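PDB 6ER1: centrosome-associated zinc finger protein Cp190 from Drosophila melanogaster, which organises chromatin domains and insulator boundaries after recruitment by DNA-binding insulator proteins, and homodimerizes through the N-terminal BTB domain described here. Local coordinates for residues N27-T32 with F92-T97; R110-M115 with V119-L124. All coordinates share one frame; numbering follows the deposited sequence.

Contact 1. Residues N27-T32 with F92-T97; sequences NFFNKT and FMYTGT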
loop_
_atom_site.group_PDB
_atom_site.type_symbol
_atom_site.label_atom_id
_atom_site.label_comp_id
_atom_site.label_asym_id
_atom_site.label_seq_id
_atom_site.Cartn_x
_atom_site.Cartn_y
_atom_site.Cartn_z
ATOM N N ASN A 27 -9.265 2.281 -4.816
ATOM C CA ASN A 27 -10.490 2.559 -4.112
ATOM C C ASN A 27 -10.264 3.284 -2.801
ATOM O O ASN A 27 -10.964 4.225 -2.461
ATOM C CB ASN A 27 -11.301 1.292 -3.928
ATOM C CG ASN A 27 -12.610 1.535 -3.209
ATOM O OD1 ASN A 27 -13.464 2.284 -3.718
ATOM N ND2 ASN A 27 -12.772 0.933 -2.029
ATOM N N PHE A 28 -9.284 2.832 -2.035
ATOM C CA PHE A 28 -8.963 3.531 -0.801
ATOM C C PHE A 28 -8.560 5.012 -1.023
ATOM O O PHE A 28 -8.908 5.899 -0.233
ATOM C CB PHE A 28 -7.843 2.816 -0.043
ATOM C CG PHE A 28 -8.196 1.437 0.470
ATOM C CD1 PHE A 28 -9.510 1.069 0.805
ATOM C CD2 PHE A 28 -7.190 0.504 0.580
ATOM C CE1 PHE A 28 -9.784 -0.199 1.280
ATOM C CE2 PHE A 28 -7.447 -0.754 1.088
ATOM C CZ PHE A 28 -8.737 -1.110 1.413
ATOM N N PHE A 29 -7.765 5.232 -2.050
ATOM C CA PHE A 29 -7.353 6.577 -2.427
ATOM C C PHE A 29 -8.548 7.437 -2.791
ATOM O O PHE A 29 -8.685 8.539 -2.265
ATOM C CB PHE A 29 -6.342 6.510 -3.576
ATOM C CG PHE A 29 -5.892 7.848 -4.124
ATOM C CD1 PHE A 29 -5.398 8.830 -3.299
ATOM C CD2 PHE A 29 -5.798 8.012 -5.465
ATOM C CE1 PHE A 29 -4.927 9.999 -3.796
ATOM C CE2 PHE A 29 -5.338 9.191 -5.994
ATOM C CZ PHE A 29 -4.913 10.207 -5.161
ATOM N N ASN A 30 -9.474 6.887 -3.576
ATOM C CA ASN A 30 -10.661 7.628 -3.991
ATOM C C ASN A 30 -11.559 7.970 -2.803
ATOM O O ASN A 30 -12.149 9.033 -2.790
ATOM C CB ASN A 30 -11.447 6.818 -5.018
ATOM C CG ASN A 30 -10.695 6.591 -6.323
ATOM O OD1 ASN A 30 -9.743 7.285 -6.635
ATOM N ND2 ASN A 30 -11.116 5.587 -7.074
ATOM N N LYS A 31 -11.610 7.103 -1.786
ATOM C CA LYS A 31 -12.492 7.290 -0.627
ATOM C C LYS A 31 -11.741 7.949 0.553
ATOM O O LYS A 31 -12.343 8.213 1.588
ATOM C CB LYS A 31 -13.029 5.899 -0.178
ATOM C CG LYS A 31 -13.922 5.199 -1.199
ATOM C CD LYS A 31 -15.321 5.776 -1.266
ATOM C CE LYS A 31 -16.071 5.318 -2.520
ATOM N NZ LYS A 31 -16.155 3.834 -2.645
ATOM N N THR A 32 -10.429 8.188 0.396
ATOM C CA THR A 32 -9.497 8.699 1.443
ATOM C C THR A 32 -9.467 7.815 2.685
ATOM O O THR A 32 -9.438 8.313 3.812
ATOM C CB THR A 32 -9.731 10.166 1.840
ATOM O OG1 THR A 32 -10.795 10.236 2.788
ATOM C CG2 THR A 32 -10.002 10.963 0.622
ATOM N N PHE A 92 -0.247 8.841 -11.165
ATOM C CA PHE A 92 0.721 7.892 -11.736
ATOM C C PHE A 92 1.211 6.918 -10.659
ATOM O O PHE A 92 1.245 5.685 -10.914
ATOM C CB PHE A 92 1.901 8.609 -12.381
ATOM C CG PHE A 92 3.029 7.718 -12.756
ATOM C CD1 PHE A 92 2.978 6.857 -13.810
ATOM C CD2 PHE A 92 4.110 7.675 -11.922
ATOM C CE1 PHE A 92 4.018 5.988 -14.072
ATOM C CE2 PHE A 92 5.168 6.818 -12.177
ATOM C CZ PHE A 92 5.129 5.992 -13.265
ATOM N N MET A 93 1.527 7.434 -9.481
ATOM C CA MET A 93 2.040 6.503 -8.430
ATOM C C MET A 93 1.027 5.446 -8.064
ATOM O O MET A 93 1.401 4.279 -7.761
ATOM C CB MET A 93 2.442 7.264 -7.193
ATOM C CG MET A 93 3.597 8.165 -7.397
ATOM S SD MET A 93 3.711 9.298 -5.993
ATOM C CE MET A 93 5.289 9.743 -6.095
ATOM N N TYR A 94 -0.265 5.748 -8.111
ATOM C CA TYR A 94 -1.340 4.790 -7.797
ATOM C C TYR A 94 -1.700 3.839 -8.930
ATOM O O TYR A 94 -2.257 2.758 -8.690
ATOM C CB TYR A 94 -2.604 5.497 -7.334
ATOM C CG TYR A 94 -2.557 5.964 -5.895
ATOM C CD1 TYR A 94 -2.000 7.167 -5.531
ATOM C CD2 TYR A 94 -3.030 5.139 -4.870
ATOM C CE1 TYR A 94 -1.921 7.570 -4.211
ATOM C CE2 TYR A 94 -2.965 5.538 -3.552
ATOM C CZ TYR A 94 -2.401 6.746 -3.210
ATOM O OH TYR A 94 -2.369 7.172 -1.911
ATOM N N THR A 95 -1.350 4.196 -10.152
ATOM C CA THR A 95 -1.888 3.486 -11.312
ATOM C C THR A 95 -0.914 2.973 -12.353
ATOM O O THR A 95 -1.249 2.013 -13.061
ATOM C CB THR A 95 -2.905 4.361 -12.103
ATOM O OG1 THR A 95 -2.242 5.466 -12.691
ATOM C CG2 THR A 95 -4.044 4.853 -11.241
ATOM N N GLY A 96 0.250 3.602 -12.466
ATOM C CA GLY A 96 1.167 3.383 -13.558
ATOM C C GLY A 96 0.923 4.140 -14.837
ATOM O O GLY A 96 1.708 4.009 -15.769
ATOM N N THR A 97 -0.159 4.948 -14.882
ATOM C CA THR A 97 -0.522 5.767 -16.007
ATOM C C THR A 97 -0.292 7.233 -15.636
ATOM O O THR A 97 -0.701 7.687 -14.558
ATOM C CB THR A 97 -1.991 5.547 -16.375
ATOM O OG1 THR A 97 -2.203 4.211 -16.809
ATOM C CG2 THR A 97 -2.408 6.478 -17.475
#
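Phe29 and Tyr94 lay their rings face to face, and this pair carries the whole contact. The ring centroids are 3.9 Å apart and the planes differ by 7°. Tyr94 CE1 lies over the centre of the Phe29 ring, and Phe29 CG over that of the Tyr94 ring. Phe29 CB lies over the same face of the Tyr94 ring in a CH-pi contact, 3.5 Å from Tyr94 CE2. The CA atoms of the pair are 8.3 Å apart, and the two rings lie between the backbones. Phe29 holds CG anti to its own backbone N (chi1 176°), which sends the ring across to Tyr94. Tyr94 is buried, and its OH is hydrogen-bonded to His50 ND1. A leucine in place of Tyr94 would probably leave the Phe29 face without a flat partner and His50 without its hydroxyl mate.

The outer side is looser. Lys31 is exposed, and its NZ meets Asn27 OD1 at 3.3 Å, on a lone pair in the carbonyl plane. This bond stays within helix 17-31; neither residue meets 92-97. The segments thus meet through the ring stack and its CH-pi touch, and Gln26 NE2 to Tyr94 O adds a polar link between helices 17-31 and 83-95.

Contact 2. Residues R110-M115 with V119-L124; sequences RTAKEM and VLLKLL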
loop_
_atom_site.group_PDB
_atom_site.type_symbol
_atom_site.label_atom_id
_atom_site.label_comp_id
_atom_site.label_asym_id
_atom_site.label_seq_id
_atom_site.Cartn_x
_atom_site.Cartn_y
_atom_site.Cartn_z
ATOM N N ARG A 110 11.042 18.144 -15.578
ATOM C CA ARG A 110 11.863 18.846 -14.626
ATOM C C ARG A 110 11.453 18.476 -13.202
ATOM O O ARG A 110 12.384 18.341 -12.328
ATOM C CB ARG A 110 11.872 20.374 -14.847
ATOM C CG ARG A 110 12.585 20.754 -16.139
ATOM C CD ARG A 110 12.611 22.272 -16.371
ATOM N NE ARG A 110 11.307 22.890 -16.589
ATOM C CZ ARG A 110 10.736 22.955 -17.785
ATOM N NH1 ARG A 110 11.304 22.471 -18.860
ATOM N NH2 ARG A 110 9.560 23.594 -17.864
ATOM N N THR A 111 10.205 18.296 -12.896
ATOM C CA THR A 111 9.746 17.939 -11.588
ATOM C C THR A 111 10.260 16.472 -11.298
ATOM O O THR A 111 10.772 16.263 -10.142
ATOM C CB THR A 111 8.252 17.998 -11.425
ATOM O OG1 THR A 111 7.846 19.383 -11.651
ATOM C CG2 THR A 111 7.745 17.611 -10.114
ATOM N N ALA A 112 10.122 15.577 -12.219
ATOM C CA ALA A 112 10.595 14.160 -11.958
ATOM C C ALA A 112 12.040 14.268 -11.763
ATOM O O ALA A 112 12.560 13.428 -10.890
ATOM C CB ALA A 112 10.254 13.323 -13.142
ATOM N N LYS A 113 12.830 15.059 -12.401
ATOM C CA LYS A 113 14.272 15.191 -12.160
ATOM C C LYS A 113 14.543 15.777 -10.823
ATOM O O LYS A 113 15.466 15.246 -10.046
ATOM C CB LYS A 113 14.994 16.000 -13.272
ATOM C CG LYS A 113 15.073 15.318 -14.615
ATOM C CD LYS A 113 15.733 16.249 -15.627
ATOM C CE LYS A 113 16.183 15.603 -16.939
ATOM N NZ LYS A 113 17.622 15.416 -17.210
ATOM N N GLU A 114 13.832 16.733 -10.309
ATOM C CA GLU A 114 14.020 17.292 -8.993
ATOM C C GLU A 114 13.729 16.232 -7.919
ATOM O O GLU A 114 14.413 16.276 -6.859
ATOM C CB GLU A 114 13.053 18.521 -8.836
ATOM C CG GLU A 114 12.974 19.113 -7.433
ATOM C CD GLU A 114 12.300 20.452 -7.267
ATOM O OE1 GLU A 114 12.252 21.176 -8.273
ATOM O OE2 GLU A 114 11.892 20.809 -6.101
ATOM N N MET A 115 12.794 15.365 -8.153
ATOM C CA MET A 115 12.362 14.337 -7.204
ATOM C C MET A 115 13.289 13.121 -7.296
ATOM O O MET A 115 13.217 12.267 -6.397
ATOM C CB MET A 115 10.974 13.820 -7.518
ATOM C CG MET A 115 9.877 14.865 -7.413
ATOM S SD MET A 115 8.283 14.231 -8.008
ATOM C CE MET A 115 7.886 13.200 -6.646
ATOM N N VAL A 119 11.409 6.011 -11.974
ATOM C CA VAL A 119 10.433 5.279 -12.762
ATOM C C VAL A 119 9.648 6.239 -13.709
ATOM O O VAL A 119 9.300 5.855 -14.795
ATOM C CB VAL A 119 9.490 4.425 -11.906
ATOM C CG1 VAL A 119 8.628 5.237 -10.988
ATOM C CG2 VAL A 119 8.702 3.404 -12.717
ATOM N N LEU A 120 9.406 7.438 -13.232
ATOM C CA LEU A 120 8.666 8.438 -14.071
ATOM C C LEU A 120 9.606 9.039 -15.131
ATOM O O LEU A 120 9.181 9.285 -16.277
ATOM C CB LEU A 120 8.069 9.502 -13.155
ATOM C CG LEU A 120 7.307 10.615 -13.901
ATOM C CD1 LEU A 120 6.233 9.989 -14.769
ATOM C CD2 LEU A 120 6.763 11.519 -12.815
ATOM N N LEU A 121 10.857 9.297 -14.750
ATOM C CA LEU A 121 11.869 9.722 -15.754
ATOM C C LEU A 121 11.954 8.757 -16.922
ATOM O O LEU A 121 11.954 9.168 -18.093
ATOM C CB LEU A 121 13.257 9.850 -15.098
ATOM C CG LEU A 121 13.343 11.015 -14.122
ATOM C CD1 LEU A 121 14.533 10.977 -13.171
ATOM C CD2 LEU A 121 13.326 12.327 -14.868
ATOM N N LYS A 122 12.065 7.473 -16.613
ATOM C CA LYS A 122 12.145 6.471 -17.647
ATOM C C LYS A 122 10.900 6.495 -18.541
ATOM O O LYS A 122 10.991 6.389 -19.767
ATOM C CB LYS A 122 12.366 5.091 -16.989
ATOM C CG LYS A 122 13.760 4.965 -16.434
ATOM C CD LYS A 122 14.046 3.552 -15.954
ATOM C CE LYS A 122 15.419 3.437 -15.314
ATOM N NZ LYS A 122 15.496 2.209 -14.483
ATOM N N LEU A 123 9.733 6.637 -17.932
ATOM C CA LEU A 123 8.502 6.704 -18.718
ATOM C C LEU A 123 8.479 7.944 -19.658
ATOM O O LEU A 123 8.150 7.820 -20.844
ATOM C CB LEU A 123 7.314 6.694 -17.779
ATOM C CG LEU A 123 5.946 6.806 -18.465
ATOM C CD1 LEU A 123 5.717 5.681 -19.464
ATOM C CD2 LEU A 123 4.847 6.868 -17.441
ATOM N N LEU A 124 8.856 9.093 -19.116
ATOM C CA LEU A 124 8.765 10.362 -19.895
ATOM C C LEU A 124 9.784 10.368 -20.989
ATOM O O LEU A 124 9.588 11.024 -22.016
ATOM C CB LEU A 124 8.980 11.511 -18.952
ATOM C CG LEU A 124 7.778 11.851 -18.070
ATOM C CD1 LEU A 124 8.233 12.841 -17.022
ATOM C CD2 LEU A 124 6.598 12.392 -18.846
#
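The methyl of Ala112 points into a cluster of three leucines on the facing helix. Leu121 CD2 comes nearest, 3.7 Å from Ala112 CB. Leu120 CD2 reaches the same methyl at 3.9 Å. Leu124 CD1 touches it more distantly, at 4.4 Å. The side chains meet through carbon atoms, with no polar bond between the segments.

The two neighbouring leucines reach Ala112 with different conformations. Leu121 sets CG beside its backbone N and anti to the carbonyl carbon (chi1 -69°). Its two methyls then divide the work. CD2 goes to the Ala112 methyl, and CD1 lies 3.9 Å from Ala112 O. Leu120 instead places CG anti to the N (chi1 179°), and only its CD2 branch approaches Ala112. Leu120 also packs on Ile89 and Leu98, so it ties the helix pair to helix 83-95 and strand 97-101.

At the exposed border, Lys113 has two deposited conformers, so its part is tentative. In the conformer described, Lys113 CG is close to Leu121 CD2. Leu109, one turn before Lys113, packs on Leu121 and Leu124 and extends the same apolar seam.

The small alanine probably helps the backbones approach here, where the CA atoms of Ala112 and Leu121 are 6.0 Å apart. The segment axes pass at 9.1 Å, and their directions differ by 150°. This is a nearly antiparallel helical hairpin, as in the C-terminal part of the BTB/POZ fold.

In the fold
After the N-terminal strand 9-13, helix 17-31 supplies the first half of contact 1. The chain then builds the sheet and the helices 51-57 and 60-67 before helix 83-95 returns to close this long loop. Strand 97-101 follows, and helices 105-115 and 118-124 form contact 2 across a short turn. The contacts are in series and neither nest nor cross. Their centres lie about 19 Å apart, on opposite sides of the chain's centre. Phe92 bridges them: its CE1 is 3.6 Å from Leu123 CD2. Both also meet the second subunit. Trp17 of that subunit packs on Phe92 and Val119, linking the helical hairpin to the dimer.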